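PDB 3H4Q: putative acetyltransferase from Staphylococcus aureus subsp. aureus Mu50, which probably transfers an acetyl group from acetyl-coenzyme A to a substrate still unknown, as a member of the GNAT acetyltransferase family. Local coordinates for residues Glu59-Asp64 / Tyr80-Val85; Tyr71-Asn76 / Lys118-Glu123; Glu91-Ile96 / Val100-Ala105; Gly104-His109 / Asp130-Arg135. One frame throughout, in Å; residues are numbered along the deposited sequence.

Contact 1: Glu59-Asp64 / Tyr80-Val85; sequences EHFEED and YGFIVV
Phe61 meets Phe82, and Asp64 meets Val84, where the helix of Glu59-Asp64 packs on the strand of Tyr80-Val85. CE1 of Phe61 lies 3.5 Å from CE2 of Phe82, and the two CZ atoms are 3.8 Å apart, so each ring meets the other along one side of its far end. The rings meet obliquely, their planes at 86° and their centroids 5.4 Å apart.

Different first torsions bring the rings together. In Phe61, CG sits beside the backbone N and opposite the carbonyl carbon (chi1 -78°), which swings the ring off the helix toward the sheet. In Phe82, CG stands between the N and the carbonyl carbon (chi1 66°), a less common setting that sends the ring out to meet it.

One helical turn on from His60, Asp64 lays its carboxylate across Val84: OD2 of Asp64 packs against both methyls of Val84, 3.5 Å from CG1 and 3.8 Å from CG2. No hydrogen bond crosses the interface. ND1 of His60 points at OD2 of Asp64 in a long, bent approach that is weak and, since His60 has a second conformer, doubtful.

All four touching residues are buried. Helix 29-42 completes the cluster, with Val36 reaching both rings, Leu33 packing on Phe61 and Ile32 on Phe82, while Leu70 of strand 70-75 touches Phe61 and Val84. On the other face of strand 78-86, Ile83 and Val85 pack on Val128 of helix 120-134, so the strand is sandwiched between helices.

Contact 2: Tyr71-Asn76 / Lys118-Glu123; sequences YVLEEN and KGAATE
Leu73 reaches from its strand to the N-terminal turn of helix 120-134, and a single methyl does the touching. CD1 lies 3.8 Å from CB of Glu123 and 4.0 Å from CA of Ala120, so that it rests against two residues three apart on the helix, with the Ala120 methyl closing in at 4.1 Å from CB to CD1. The contact is wholly apolar, small at 112 Å² of buried surface, and without a hydrogen bond between the segments.

The leucine chain is nearly extended: CG lies opposite the backbone N (chi1 -175°), and a chi2 of 160° carries CD1 on toward the helix. Ala120 directs its short CB at the strand, which lets the leucine come close to the helix backbone. Glu123 also starts toward the strand, and its CB makes the contact; in this conformer, one of two, the chain then bends away at chi2 (-62°), which leaves the place of the carboxylate doubtful. Leucine and glutamate meet at a slant, the glutamate offering its aliphatic root.

The chain leading into helix 120-134 probably corresponds to the loop that binds the pyrophosphate of acetyl-CoA in GNAT relatives; no such ligand is bound here. Tyr117 of that region packs on both Leu73 and Glu123. Strand 70-75 lies between strands 21-23 and 78-86, its Leu73 backbone paired with Tyr80 and Gly81. Two residues back, Tyr71 meets Tyr127 of the same helix 120-134 edge-to-face, while Ala121 and Thr122 pack on Leu154 of helix 153-157.

Contact 3: Glu91-Ile96 / Val100-Ala105; sequences EWYDDI and VNREGA
Arg102 reaches across to Asp94 and Tyr93 inside the long connection between strands 78-86 and 106-112 of the GNAT sheet, tying a type II beta turn (Arg102 to Ala105) to a short 3-10 segment. Its CB already points at the 3-10 residues. From there the chain runs extended through CG and CD and bends at chi3 (-65°) into NE, bringing the guanidinium to the carboxylate of Asp94 and CB of Tyr93; the side chain also touches Leu141 of strand 139-143.

CZ comes 3.8 Å from Asp94 OD1. Beyond it NH1 meets two neighbours, CB of Tyr93 at 3.2 Å and OD1 of Asp94 at 3.3 Å. NH2 leans on the same oxygen, 3.4 Å from Asp94 OD1. OD1 lies near the guanidinium plane and accepts from both nitrogens, but the bonds are long and weak. The carboxylate and guanidinium planes stand at 87°, so this salt bridge shares one oxygen and lacks the two-pronged, coplanar pairing.

Tyr93 leads its ring away from the arginine: its OH is hydrogen-bonded to Asp143, while its CD1 sits over the centre of the Trp92 ring. At the opposite end of Arg102 the turn is closed by Ala105 N donating to Arg102 O, with Gly104 at the positive-phi corner. Just before it, Asn101 forms an Asx turn, in which Glu103 N donates to Asn101 OD1 at 2.9 Å from about 40° above the carbonyl plane.

Contact 4: Gly104-His109 / Asp130-Arg135; sequences GAFVIH and DVVKAR
Val132 presses one methyl onto the ring of Phe106, and this is the tight half of the contact. CG1 stands 3.9 Å from the ring centroid and 21° off the normal, a CH-pi interaction displaced toward the inner rim, where CG1 is 3.6 Å from Phe106 CG. The first torsion of Val132 (-55°) places CG1 opposite its carbonyl carbon and out toward the strand. The two side chains slide past each other in opposite directions.

Farther out the packing gives way to a looser, exposed fringe. Arg135 stretches its chain straight from CG to NE, crosses the Phe106 side chain at about a right angle, and sets NH1 3.6 Å from CE2 of Phe106. The ring carbon lies near the guanidinium plane, at its edge, while the planes are 46° apart; this is no flat stack. Val131 CG1 lies over one guanidinium face, and NH1 gives a weak hydrogen bond to a bound polyether, probably from the crystallisation liquor.

Phe106 and Arg135 thus line the pocket that holds this ligand, with Val85 also packing on Phe106. Behind them, Val132 rests on Ile140 of strand 139-143, and the Phe106 backbone pairs with Val139 and Leu141. Strand 106-112, helix 120-134 and the parallel strand 139-143 make up a beta-alpha-beta crossover, the central unit of the GNAT fold.

Contact 1 is the fully buried member of the set, with aromatic packing and a buried carboxylate on a valine, on one face of the sheet; contacts 2 and 4 are partly buried and hang both ends of helix 120-134 on the opposite face, at Leu73 and Phe106. Probable backbone hydrogen bonds between adjacent strands bind them together: Tyr71 N to Ile83 O between contacts 1 and 2, and His109 N to Val84 O between contacts 1 and 4. Contact 3, its centre about 17 Å from that of the chain, lies in irregular chain and is the one joined by a salt bridge. It shares Gly104 and Ala105 with contact 4, so the turn runs straight into the strand carrying Phe106.

Contact 1: Glu59-Asp64 / Tyr80-Val85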
loop_
_atom_site.group_PDB
_atom_site.type_symbol
_atom_site.label_atom_id
_atom_site.label_comp_id
_atom_site.label_asym_id
_atom_site.label_seq_id
_atom_site.Cartn_x
_atom_site.Cartn_y
_atom_site.Cartn_z
ATOM N N GLU A 59 -11.202 -9.202 8.585
ATOM C CA GLU A 59 -11.145 -8.505 9.870
ATOM C C GLU A 59 -10.141 -7.337 9.840
ATOM O O GLU A 59 -10.458 -6.252 10.327
ATOM C CB GLU A 59 -10.781 -9.481 10.991
ATOM N N HIS A 60 -8.954 -7.544 9.260
ATOM C CA HIS A 60 -7.946 -6.487 9.202
ATOM C C HIS A 60 -8.341 -5.370 8.220
ATOM O O HIS A 60 -7.970 -4.214 8.437
ATOM C CB HIS A 60 -6.563 -7.059 8.840
ATOM C CG HIS A 60 -5.425 -6.134 9.159
ATOM N ND1 HIS A 60 -4.958 -5.188 8.270
ATOM C CD2 HIS A 60 -4.664 -6.011 10.273
ATOM C CE1 HIS A 60 -3.958 -4.523 8.824
ATOM N NE2 HIS A 60 -3.761 -5.002 10.040
ATOM N N PHE A 61 -9.068 -5.708 7.139
ATOM C CA PHE A 61 -9.510 -4.683 6.164
ATOM C C PHE A 61 -10.577 -3.816 6.800
ATOM O O PHE A 61 -10.571 -2.605 6.621
ATOM C CB PHE A 61 -10.094 -5.234 4.847
ATOM C CG PHE A 61 -9.071 -5.710 3.864
ATOM C CD1 PHE A 61 -8.105 -4.861 3.396
ATOM C CD2 PHE A 61 -9.120 -7.004 3.357
ATOM C CE1 PHE A 61 -7.160 -5.301 2.497
ATOM C CE2 PHE A 61 -8.185 -7.448 2.451
ATOM C CZ PHE A 61 -7.205 -6.595 2.012
ATOM N N GLU A 62 -11.508 -4.444 7.509
ATOM C CA GLU A 62 -12.549 -3.702 8.211
ATOM C C GLU A 62 -11.924 -2.686 9.164
ATOM O O GLU A 62 -12.392 -1.560 9.265
ATOM C CB GLU A 62 -13.468 -4.651 8.978
ATOM C CG GLU A 62 -14.403 -5.436 8.060
ATOM C CD GLU A 62 -15.234 -6.493 8.779
ATOM O OE1 GLU A 62 -14.891 -6.878 9.916
ATOM O OE2 GLU A 62 -16.240 -6.953 8.195
ATOM N N GLU A 63 -10.867 -3.096 9.855
ATOM C CA GLU A 63 -10.161 -2.214 10.775
ATOM C C GLU A 63 -9.487 -1.074 10.040
ATOM O O GLU A 63 -9.562 0.060 10.484
ATOM C CB GLU A 63 -9.132 -2.984 11.599
ATOM C CG GLU A 63 -9.762 -3.854 12.667
ATOM C CD GLU A 63 -8.745 -4.716 13.385
ATOM O OE1 GLU A 63 -7.529 -4.569 13.108
ATOM O OE2 GLU A 63 -9.164 -5.543 14.225
ATOM N N ASP A 64 -8.847 -1.370 8.915
ATOM C CA ASP A 64 -8.192 -0.327 8.134
ATOM C C ASP A 64 -9.202 0.730 7.678
ATOM O O ASP A 64 -8.920 1.930 7.706
ATOM C CB ASP A 64 -7.475 -0.906 6.916
ATOM C CG ASP A 64 -6.254 -1.756 7.275
ATOM O OD1 ASP A 64 -5.667 -1.578 8.368
ATOM O OD2 ASP A 64 -5.869 -2.607 6.430
ATOM N N TYR A 80 -10.745 -0.259 -8.880
ATOM C CA TYR A 80 -9.654 -0.789 -9.707
ATOM C C TYR A 80 -8.344 -1.001 -8.964
ATOM O O TYR A 80 -7.370 -1.479 -9.556
ATOM C CB TYR A 80 -9.419 0.128 -10.909
ATOM C CG TYR A 80 -10.571 0.117 -11.872
ATOM C CD1 TYR A 80 -10.732 -0.927 -12.768
ATOM C CD2 TYR A 80 -11.506 1.128 -11.884
ATOM C CE1 TYR A 80 -11.780 -0.953 -13.662
ATOM C CE2 TYR A 80 -12.576 1.106 -12.777
ATOM C CZ TYR A 80 -12.702 0.062 -13.662
ATOM O OH TYR A 80 -13.769 0.021 -14.548
ATOM N N GLY A 81 -8.317 -0.641 -7.683
ATOM C CA GLY A 81 -7.171 -0.901 -6.831
ATOM C C GLY A 81 -7.340 -0.282 -5.460
ATOM O O GLY A 81 -8.235 0.542 -5.259
ATOM N N PHE A 82 -6.506 -0.684 -4.505
ATOM C CA PHE A 82 -6.503 -0.052 -3.186
ATOM C C PHE A 82 -5.099 -0.021 -2.591
ATOM O O PHE A 82 -4.201 -0.696 -3.078
ATOM C CB PHE A 82 -7.462 -0.749 -2.213
ATOM C CG PHE A 82 -7.067 -2.153 -1.857
ATOM C CD1 PHE A 82 -7.480 -3.225 -2.634
ATOM C CD2 PHE A 82 -6.321 -2.405 -0.716
ATOM C CE1 PHE A 82 -7.137 -4.523 -2.295
ATOM C CE2 PHE A 82 -5.964 -3.702 -0.372
ATOM C CZ PHE A 82 -6.379 -4.765 -1.168
ATOM N N ILE A 83 -4.946 0.753 -1.527
ATOM C CA ILE A 83 -3.682 0.909 -0.834
ATOM C C ILE A 83 -3.993 1.179 0.632
ATOM O O ILE A 83 -4.975 1.851 0.949
ATOM C CB ILE A 83 -2.845 2.078 -1.433
ATOM C CG1 ILE A 83 -1.423 2.112 -0.860
ATOM C CG2 ILE A 83 -3.524 3.427 -1.204
ATOM C CD1 ILE A 83 -0.442 3.005 -1.676
ATOM N N VAL A 84 -3.177 0.623 1.526
ATOM C CA VAL A 84 -3.322 0.811 2.969
ATOM C C VAL A 84 -2.050 1.488 3.456
ATOM O O VAL A 84 -0.961 0.978 3.214
ATOM C CB VAL A 84 -3.471 -0.528 3.633
ATOM C CG1 VAL A 84 -3.469 -0.388 5.137
ATOM C CG2 VAL A 84 -4.756 -1.198 3.130
ATOM N N VAL A 85 -2.177 2.640 4.108
ATOM C CA VAL A 85 -1.028 3.392 4.610
ATOM C C VAL A 85 -1.340 3.985 5.981
ATOM O O VAL A 85 -2.464 4.438 6.237
ATOM C CB VAL A 85 -0.634 4.536 3.671
ATOM C CG1 VAL A 85 -1.815 5.474 3.434
ATOM C CG2 VAL A 85 0.537 5.302 4.243
#

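Contact 2: Tyr71-Asn76 / Lys118-Glu123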
loop_
_atom_site.group_PDB
_atom_site.type_symbol
_atom_site.label_atom_id
_atom_site.label_comp_id
_atom_site.label_asym_id
_atom_site.label_seq_id
_atom_site.Cartn_x
_atom_site.Cartn_y
_atom_site.Cartn_z
ATOM N N TYR A 71 -7.246 3.597 0.975
ATOM C CA TYR A 71 -7.745 4.375 -0.161
ATOM C C TYR A 71 -8.050 3.421 -1.301
ATOM O O TYR A 71 -7.380 2.372 -1.427
ATOM C CB TYR A 71 -6.699 5.336 -0.690
ATOM C CG TYR A 71 -6.312 6.502 0.176
ATOM C CD1 TYR A 71 -5.278 6.406 1.087
ATOM C CD2 TYR A 71 -6.944 7.729 0.032
ATOM C CE1 TYR A 71 -4.891 7.496 1.842
ATOM C CE2 TYR A 71 -6.574 8.817 0.787
ATOM C CZ TYR A 71 -5.546 8.696 1.686
ATOM O OH TYR A 71 -5.184 9.783 2.431
ATOM N N VAL A 72 -9.010 3.808 -2.145
ATOM C CA VAL A 72 -9.402 3.051 -3.332
ATOM C C VAL A 72 -9.361 3.953 -4.558
ATOM O O VAL A 72 -9.483 5.178 -4.428
ATOM C CB VAL A 72 -10.845 2.474 -3.245
ATOM C CG1 VAL A 72 -10.940 1.412 -2.160
ATOM C CG2 VAL A 72 -11.896 3.591 -3.065
ATOM N N LEU A 73 -9.139 3.361 -5.737
ATOM C CA LEU A 73 -9.209 4.113 -6.998
ATOM C C LEU A 73 -10.473 3.556 -7.636
ATOM O O LEU A 73 -10.614 2.345 -7.795
ATOM C CB LEU A 73 -7.954 3.948 -7.850
ATOM C CG LEU A 73 -7.900 4.807 -9.127
ATOM C CD1 LEU A 73 -6.484 4.949 -9.614
ATOM C CD2 LEU A 73 -8.742 4.218 -10.219
ATOM N N GLU A 74 -11.399 4.442 -7.961
ATOM C CA GLU A 74 -12.716 4.062 -8.428
ATOM C C GLU A 74 -13.184 4.886 -9.619
ATOM O O GLU A 74 -13.096 6.100 -9.578
ATOM C CB GLU A 74 -13.689 4.356 -7.294
ATOM C CG GLU A 74 -15.158 4.215 -7.673
ATOM C CD GLU A 74 -16.005 5.364 -7.163
ATOM O OE1 GLU A 74 -15.725 5.897 -6.078
ATOM O OE2 GLU A 74 -16.963 5.744 -7.858
ATOM N N GLU A 75 -13.691 4.228 -10.664
ATOM C CA GLU A 75 -14.352 4.906 -11.791
ATOM C C GLU A 75 -15.707 4.212 -11.898
ATOM O O GLU A 75 -15.794 3.000 -11.665
ATOM C CB GLU A 75 -13.572 4.816 -13.104
ATOM C CG GLU A 75 -14.293 5.477 -14.298
ATOM N N ASN A 76 -16.753 4.969 -12.238
ATOM C CA ASN A 76 -18.127 4.438 -12.243
ATOM C C ASN A 76 -18.262 3.974 -10.806
ATOM O O ASN A 76 -17.661 4.592 -9.930
ATOM C CB ASN A 76 -18.303 3.305 -13.255
ATOM N N LYS A 118 -4.064 -2.161 -14.477
ATOM C CA LYS A 118 -2.860 -2.411 -13.662
ATOM C C LYS A 118 -2.267 -1.105 -13.138
ATOM O O LYS A 118 -1.800 -1.057 -11.976
ATOM C CB LYS A 118 -1.803 -3.203 -14.439
ATOM C CG LYS A 118 -2.247 -4.610 -14.867
ATOM N N GLY A 119 -2.313 -0.066 -13.996
ATOM C CA GLY A 119 -1.885 1.304 -13.660
ATOM C C GLY A 119 -2.534 1.928 -12.412
ATOM O O GLY A 119 -2.046 2.923 -11.893
ATOM N N ALA A 120 -3.639 1.367 -11.925
ATOM C CA ALA A 120 -4.241 1.869 -10.718
ATOM C C ALA A 120 -3.270 1.819 -9.539
ATOM O O ALA A 120 -3.341 2.674 -8.663
ATOM C CB ALA A 120 -5.517 1.093 -10.396
ATOM N N ALA A 121 -2.376 0.823 -9.509
ATOM C CA ALA A 121 -1.407 0.680 -8.412
ATOM C C ALA A 121 -0.451 1.861 -8.381
ATOM O O ALA A 121 -0.178 2.429 -7.323
ATOM C CB ALA A 121 -0.628 -0.599 -8.548
ATOM N N THR A 122 0.043 2.225 -9.552
ATOM C CA THR A 122 0.964 3.322 -9.700
ATOM C C THR A 122 0.337 4.625 -9.266
ATOM O O THR A 122 0.972 5.396 -8.559
ATOM C CB THR A 122 1.443 3.416 -11.159
ATOM O OG1 THR A 122 1.965 2.137 -11.549
ATOM C CG2 THR A 122 2.515 4.488 -11.341
ATOM N N GLU A 123 -0.908 4.874 -9.655
ATOM C CA GLU A 123 -1.594 6.106 -9.274
ATOM C C GLU A 123 -1.812 6.192 -7.766
ATOM O O GLU A 123 -1.660 7.243 -7.166
ATOM C CB GLU A 123 -2.938 6.218 -9.998
ATOM C CG GLU A 123 -2.811 6.404 -11.503
ATOM C CD GLU A 123 -2.084 7.687 -11.872
ATOM O OE1 GLU A 123 -2.415 8.746 -11.286
ATOM O OE2 GLU A 123 -1.196 7.632 -12.754
#

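Contact 3: Glu91-Ile96 / Val100-Ala105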
loop_
_atom_site.group_PDB
_atom_site.type_symbol
_atom_site.label_atom_id
_atom_site.label_comp_id
_atom_site.label_asym_id
_atom_site.label_seq_id
_atom_site.Cartn_x
_atom_site.Cartn_y
_atom_site.Cartn_z
ATOM N N GLU A 91 6.625 -5.141 13.966
ATOM C CA GLU A 91 7.517 -5.452 15.077
ATOM C C GLU A 91 8.862 -5.913 14.543
ATOM O O GLU A 91 9.893 -5.550 15.095
ATOM C CB GLU A 91 6.919 -6.533 15.986
ATOM N N TRP A 92 8.859 -6.683 13.455
ATOM C CA TRP A 92 10.112 -7.189 12.888
ATOM C C TRP A 92 10.992 -6.124 12.233
ATOM O O TRP A 92 12.175 -6.384 11.992
ATOM C CB TRP A 92 9.870 -8.353 11.920
ATOM C CG TRP A 92 9.222 -7.997 10.634
ATOM C CD1 TRP A 92 7.884 -7.943 10.378
ATOM C CD2 TRP A 92 9.879 -7.679 9.406
ATOM N NE1 TRP A 92 7.664 -7.598 9.067
ATOM C CE2 TRP A 92 8.873 -7.430 8.446
ATOM C CE3 TRP A 92 11.220 -7.571 9.023
ATOM C CZ2 TRP A 92 9.166 -7.085 7.125
ATOM C CZ3 TRP A 92 11.510 -7.222 7.705
ATOM C CH2 TRP A 92 10.485 -6.985 6.774
ATOM N N TYR A 93 10.432 -4.952 11.921
ATOM C CA TYR A 93 11.238 -3.840 11.394
ATOM C C TYR A 93 12.358 -3.546 12.403
ATOM O O TYR A 93 13.494 -3.292 12.009
ATOM C CB TYR A 93 10.388 -2.582 11.132
ATOM C CG TYR A 93 9.536 -2.569 9.866
ATOM C CD1 TYR A 93 9.270 -3.734 9.144
ATOM C CD2 TYR A 93 8.926 -1.390 9.432
ATOM C CE1 TYR A 93 8.484 -3.709 8.005
ATOM C CE2 TYR A 93 8.123 -1.367 8.287
ATOM C CZ TYR A 93 7.911 -2.530 7.579
ATOM O OH TYR A 93 7.118 -2.531 6.443
ATOM N N ASP A 94 12.055 -3.643 13.699
ATOM C CA ASP A 94 13.065 -3.439 14.746
ATOM C C ASP A 94 14.289 -4.370 14.633
ATOM O O ASP A 94 15.316 -4.098 15.255
ATOM C CB ASP A 94 12.454 -3.603 16.148
ATOM C CG ASP A 94 11.451 -2.519 16.490
ATOM O OD1 ASP A 94 11.096 -1.721 15.606
ATOM O OD2 ASP A 94 11.007 -2.468 17.652
ATOM N N ASP A 95 14.177 -5.461 13.868
ATOM C CA ASP A 95 15.290 -6.402 13.666
ATOM C C ASP A 95 16.266 -5.980 12.550
ATOM O O ASP A 95 17.256 -6.665 12.330
ATOM C CB ASP A 95 14.756 -7.818 13.347
ATOM C CG ASP A 95 13.853 -8.386 14.447
ATOM O OD1 ASP A 95 14.173 -8.203 15.654
ATOM O OD2 ASP A 95 12.837 -9.047 14.095
ATOM N N ILE A 96 16.003 -4.869 11.861
ATOM C CA ILE A 96 16.847 -4.403 10.753
ATOM C C ILE A 96 17.674 -3.174 11.139
ATOM O O ILE A 96 17.218 -2.325 11.902
ATOM C CB ILE A 96 15.973 -4.005 9.538
ATOM C CG1 ILE A 96 15.018 -5.136 9.158
ATOM C CG2 ILE A 96 16.837 -3.613 8.338
ATOM C CD1 ILE A 96 14.012 -4.736 8.114
ATOM N N VAL A 100 18.163 5.117 8.071
ATOM C CA VAL A 100 17.375 6.332 8.129
ATOM C C VAL A 100 16.572 6.346 9.434
ATOM O O VAL A 100 16.359 5.295 10.046
ATOM C CB VAL A 100 16.451 6.399 6.889
ATOM C CG1 VAL A 100 15.298 5.405 7.015
ATOM C CG2 VAL A 100 15.933 7.788 6.691
ATOM N N ASN A 101 16.170 7.535 9.881
ATOM C CA ASN A 101 15.363 7.666 11.098
ATOM C C ASN A 101 13.916 7.271 10.789
ATOM O O ASN A 101 13.350 7.688 9.779
ATOM C CB ASN A 101 15.417 9.096 11.639
ATOM C CG ASN A 101 14.735 9.247 12.994
ATOM O OD1 ASN A 101 14.048 8.342 13.480
ATOM N ND2 ASN A 101 14.927 10.409 13.611
ATOM N N ARG A 102 13.334 6.469 11.674
ATOM C CA ARG A 102 11.982 5.958 11.499
ATOM C C ARG A 102 10.921 6.632 12.359
ATOM O O ARG A 102 9.724 6.454 12.091
ATOM C CB ARG A 102 11.947 4.452 11.782
ATOM C CG ARG A 102 12.639 3.588 10.737
ATOM C CD ARG A 102 12.383 2.123 11.034
ATOM N NE ARG A 102 12.996 1.719 12.301
ATOM C CZ ARG A 102 12.611 0.693 13.063
ATOM N NH1 ARG A 102 11.561 -0.056 12.739
ATOM N NH2 ARG A 102 13.265 0.440 14.191
ATOM N N GLU A 103 11.340 7.363 13.393
ATOM C CA GLU A 103 10.397 8.057 14.265
ATOM C C GLU A 103 9.375 8.795 13.399
ATOM O O GLU A 103 9.755 9.610 12.564
ATOM C CB GLU A 103 11.124 9.042 15.177
ATOM N N GLY A 104 8.097 8.454 13.541
ATOM C CA GLY A 104 7.045 9.132 12.797
ATOM C C GLY A 104 6.903 8.815 11.313
ATOM O O GLY A 104 6.120 9.456 10.611
ATOM N N ALA A 105 7.629 7.822 10.823
ATOM C CA ALA A 105 7.556 7.465 9.416
ATOM C C ALA A 105 6.203 6.837 9.058
ATOM O O ALA A 105 5.522 6.279 9.925
ATOM C CB ALA A 105 8.678 6.507 9.073
#

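Contact 4: Gly104-His109 / Asp130-Arg135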
loop_
_atom_site.group_PDB
_atom_site.type_symbol
_atom_site.label_atom_id
_atom_site.label_comp_id
_atom_site.label_asym_id
_atom_site.label_seq_id
_atom_site.Cartn_x
_atom_site.Cartn_y
_atom_site.Cartn_z
ATOM N N GLY A 104 8.097 8.454 13.541
ATOM C CA GLY A 104 7.045 9.132 12.797
ATOM C C GLY A 104 6.903 8.815 11.313
ATOM O O GLY A 104 6.120 9.456 10.611
ATOM N N ALA A 105 7.629 7.822 10.823
ATOM C CA ALA A 105 7.556 7.465 9.416
ATOM C C ALA A 105 6.203 6.837 9.058
ATOM O O ALA A 105 5.522 6.279 9.925
ATOM C CB ALA A 105 8.678 6.507 9.073
ATOM N N PHE A 106 5.826 6.972 7.786
ATOM C CA PHE A 106 4.629 6.338 7.228
ATOM C C PHE A 106 5.010 4.976 6.630
ATOM O O PHE A 106 6.164 4.752 6.253
ATOM C CB PHE A 106 3.963 7.228 6.177
ATOM C CG PHE A 106 3.152 8.330 6.768
ATOM C CD1 PHE A 106 3.753 9.494 7.197
ATOM C CD2 PHE A 106 1.795 8.195 6.929
ATOM C CE1 PHE A 106 3.002 10.515 7.760
ATOM C CE2 PHE A 106 1.050 9.217 7.496
ATOM C CZ PHE A 106 1.653 10.369 7.899
ATOM N N VAL A 107 4.030 4.076 6.556
ATOM C CA VAL A 107 4.251 2.718 6.092
ATOM C C VAL A 107 3.147 2.287 5.136
ATOM O O VAL A 107 1.959 2.398 5.470
ATOM C CB VAL A 107 4.214 1.725 7.281
ATOM C CG1 VAL A 107 4.387 0.309 6.786
ATOM C CG2 VAL A 107 5.262 2.075 8.340
ATOM N N ILE A 108 3.534 1.800 3.959
ATOM C CA ILE A 108 2.579 1.258 2.995
ATOM C C ILE A 108 2.550 -0.234 3.255
ATOM O O ILE A 108 3.537 -0.932 3.036
ATOM C CB ILE A 108 2.999 1.539 1.557
ATOM C CG1 ILE A 108 3.037 3.059 1.357
ATOM C CG2 ILE A 108 2.030 0.840 0.564
ATOM C CD1 ILE A 108 3.456 3.507 -0.001
ATOM N N HIS A 109 1.415 -0.716 3.740
ATOM C CA HIS A 109 1.283 -2.109 4.117
ATOM C C HIS A 109 0.791 -2.987 3.032
ATOM O O HIS A 109 1.119 -4.154 3.018
ATOM C CB HIS A 109 0.313 -2.244 5.282
ATOM C CG HIS A 109 0.769 -1.545 6.514
ATOM N ND1 HIS A 109 1.814 -2.015 7.272
ATOM C CD2 HIS A 109 0.338 -0.413 7.116
ATOM C CE1 HIS A 109 2.005 -1.209 8.298
ATOM N NE2 HIS A 109 1.124 -0.228 8.227
ATOM N N ASP A 130 2.544 11.638 -2.330
ATOM C CA ASP A 130 2.271 13.076 -2.319
ATOM C C ASP A 130 1.600 13.563 -1.036
ATOM O O ASP A 130 1.879 14.668 -0.579
ATOM C CB ASP A 130 1.366 13.480 -3.474
ATOM C CG ASP A 130 2.084 13.585 -4.775
ATOM O OD1 ASP A 130 3.208 13.041 -4.919
ATOM O OD2 ASP A 130 1.500 14.233 -5.671
ATOM N N VAL A 131 0.693 12.771 -0.473
ATOM C CA VAL A 131 0.009 13.189 0.749
ATOM C C VAL A 131 1.007 13.200 1.908
ATOM O O VAL A 131 1.103 14.206 2.637
ATOM C CB VAL A 131 -1.186 12.306 1.065
ATOM C CG1 VAL A 131 -1.723 12.629 2.436
ATOM C CG2 VAL A 131 -2.259 12.492 0.008
ATOM N N VAL A 132 1.800 12.134 2.040
ATOM C CA VAL A 132 2.781 12.104 3.121
ATOM C C VAL A 132 3.812 13.237 2.978
ATOM O O VAL A 132 4.195 13.832 3.977
ATOM C CB VAL A 132 3.463 10.748 3.280
ATOM C CG1 VAL A 132 2.405 9.668 3.457
ATOM C CG2 VAL A 132 4.330 10.459 2.096
ATOM N N LYS A 133 4.246 13.545 1.753
ATOM C CA LYS A 133 5.157 14.675 1.551
ATOM C C LYS A 133 4.461 15.946 1.983
ATOM O O LYS A 133 5.036 16.744 2.690
ATOM C CB LYS A 133 5.586 14.867 0.087
ATOM C CG LYS A 133 6.681 13.962 -0.429
ATOM C CD LYS A 133 7.129 14.417 -1.828
ATOM N N ALA A 134 3.221 16.139 1.555
ATOM C CA ALA A 134 2.489 17.353 1.912
ATOM C C ALA A 134 2.415 17.542 3.432
ATOM O O ALA A 134 2.411 18.673 3.920
ATOM C CB ALA A 134 1.101 17.342 1.312
ATOM N N ARG A 135 2.375 16.430 4.167
ATOM C CA ARG A 135 2.309 16.462 5.623
ATOM C C ARG A 135 3.627 16.714 6.307
ATOM O O ARG A 135 3.673 16.830 7.527
ATOM C CB ARG A 135 1.723 15.164 6.137
ATOM C CG ARG A 135 0.290 15.016 5.775
ATOM C CD ARG A 135 -0.195 13.693 6.232
ATOM N NE ARG A 135 -1.633 13.548 6.040
ATOM C CZ ARG A 135 -2.299 12.427 6.298
ATOM N NH1 ARG A 135 -1.683 11.368 6.759
ATOM N NH2 ARG A 135 -3.584 12.343 6.088
#